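Local coordinates for phosphoribosylaminoimidazole-succinocarboxamide synthase (Saccharomyces cerevisiae, PDB 2CNQ), which catalyses the ATP-dependent joining of aspartate to the imidazole carboxylate of CAIR, forming SAICAR in de novo purine biosynthesis, at residues M280-D283 and I284-R287. Sequence-based numbering, arbitrary orientation. Where two conformers were deposited one is given.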
loop_
_atom_site.group_PDB
_atom_site.type_symbol
_atom_site.label_atom_id
_atom_site.label_comp_id
_atom_site.label_asym_id
_atom_site.label_seq_id
_atom_site.Cartn_x
_atom_site.Cartn_y
_atom_site.Cartn_z
ATOM N N MET A 280 6.361 -3.476 -19.717
ATOM C CA MET A 280 5.115 -4.174 -19.728
ATOM C C MET A 280 4.487 -3.938 -21.062
ATOM O O MET A 280 4.354 -2.802 -21.470
ATOM C CB MET A 280 4.196 -3.601 -18.688
ATOM C CG MET A 280 4.658 -3.808 -17.285
ATOM S SD MET A 280 3.633 -2.937 -16.136
ATOM C CE MET A 280 4.143 -1.275 -16.492
ATOM N N PRO A 281 4.048 -4.984 -21.727
ATOM C CA PRO A 281 3.291 -4.773 -22.923
ATOM C C PRO A 281 2.086 -3.948 -22.617
ATOM O O PRO A 281 1.572 -3.949 -21.507
ATOM C CB PRO A 281 2.888 -6.187 -23.323
ATOM C CG PRO A 281 3.969 -7.033 -22.744
ATOM C CD PRO A 281 4.257 -6.398 -21.433
ATOM N N GLN A 282 1.594 -3.279 -23.626
ATOM C CA GLN A 282 0.461 -2.426 -23.414
ATOM C C GLN A 282 -0.694 -3.180 -22.819
ATOM O O GLN A 282 -1.409 -2.648 -22.007
ATOM C CB GLN A 282 0.040 -1.812 -24.728
ATOM C CG GLN A 282 -1.009 -0.757 -24.593
ATOM C CD GLN A 282 -0.467 0.484 -23.942
ATOM O OE1 GLN A 282 0.472 1.107 -24.454
ATOM N NE2 GLN A 282 -1.024 0.846 -22.796
ATOM N N ASP A 283 -0.900 -4.411 -23.227
ATOM C CA ASP A 283 -1.976 -5.194 -22.694
ATOM C C ASP A 283 -1.854 -5.349 -21.201
ATOM O O ASP A 283 -2.843 -5.335 -20.491
ATOM C CB ASP A 283 -1.881 -6.571 -23.340
ATOM C CG ASP A 283 -2.912 -7.484 -22.891
ATOM O OD1 ASP A 283 -4.070 -7.136 -23.103
ATOM O OD2 ASP A 283 -2.572 -8.542 -22.333
ATOM N N ILE A 284 -0.634 -5.518 -20.727
ATOM C CA ILE A 284 -0.404 -5.692 -19.322
ATOM C C ILE A 284 -0.557 -4.387 -18.603
ATOM O O ILE A 284 -1.115 -4.345 -17.534
ATOM C CB ILE A 284 0.965 -6.305 -19.118
ATOM C CG1 ILE A 284 1.033 -7.680 -19.782
ATOM C CG2 ILE A 284 1.309 -6.396 -17.664
ATOM C CD1 ILE A 284 -0.052 -8.643 -19.373
ATOM N N VAL A 285 -0.072 -3.306 -19.188
ATOM C CA VAL A 285 -0.327 -2.002 -18.619
ATOM C C VAL A 285 -1.791 -1.817 -18.466
ATOM O O VAL A 285 -2.287 -1.427 -17.421
ATOM C CB VAL A 285 0.235 -0.910 -19.524
ATOM C CG1 VAL A 285 -0.205 0.443 -19.051
ATOM C CG2 VAL A 285 1.721 -0.991 -19.596
ATOM N N ASP A 286 -2.514 -2.060 -19.533
ATOM C CA ASP A 286 -3.915 -1.750 -19.533
ATOM C C ASP A 286 -4.658 -2.624 -18.572
ATOM O O ASP A 286 -5.524 -2.162 -17.862
ATOM C CB ASP A 286 -4.468 -1.924 -20.920
ATOM C CG ASP A 286 -3.953 -0.894 -21.893
ATOM O OD1 ASP A 286 -4.221 -1.096 -23.084
ATOM O OD2 ASP A 286 -3.338 0.098 -21.491
ATOM N N ARG A 287 -4.315 -3.889 -18.519
ATOM C CA ARG A 287 -5.011 -4.813 -17.651
ATOM C C ARG A 287 -4.723 -4.506 -16.204
ATOM O O ARG A 287 -5.578 -4.605 -15.360
ATOM C CB ARG A 287 -4.612 -6.224 -18.012
ATOM C CG ARG A 287 -5.262 -6.658 -19.317
ATOM C CD ARG A 287 -4.611 -7.871 -19.916
ATOM N NE ARG A 287 -4.878 -9.045 -19.119
ATOM C CZ ARG A 287 -4.279 -10.212 -19.317
ATOM N NH1 ARG A 287 -3.374 -10.356 -20.278
ATOM N NH2 ARG A 287 -4.574 -11.236 -18.539
#
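Asp283 and Arg287, one turn apart, form an i to i+4 salt bridge in the first turns of helix 282-300, in one of two arginine conformers. The arginine chain crosses the aspartate at a slant, the carboxylate and guanidinium planes 48° apart: CB and CG pass the backbone O of Asp283, and Arg287 CD lies 3.2 Å from Asp283 OD2. A bend at chi3 (70°) carries NE and CZ past the same oxygen, and Arg287 NH1 meets Asp283 OD2 at 2.9 Å, on the syn side of the carboxylate and close to the guanidinium plane. A sulfate ion, probably from the crystallisation liquor, lies beside Arg287 and may partly balance its charge. In one of two glutamine conformers, Gln282 NE2 bonds Asp286 OD2 at 2.8 Å from above the carboxylate plane. Pro281 holds the N-cap position, its O accepting a nearly straight bond from Val285 N (2.9 Å, 167°). Pro281 CD lies 3.8 Å from Ile284 CG1, the two side chains side by side, while Ile284 CG2 faces Met280 CB at 4.1 Å. With an alanine at Ile284, CG1, CG2 and CD1 are gone, which would probably thin the packing on Pro281 CD and Trp266 and leave Met280 CB with Val285 CG2 (3.7 Å) as its neighbour across the turn. This helix start rests on helix 261-269, through Met280 on Leu263, Pro281 and Ile284 on Trp266, and Arg287 on Phe262, while loop residues Ile39, Met46 and Ile50 pack around Met280.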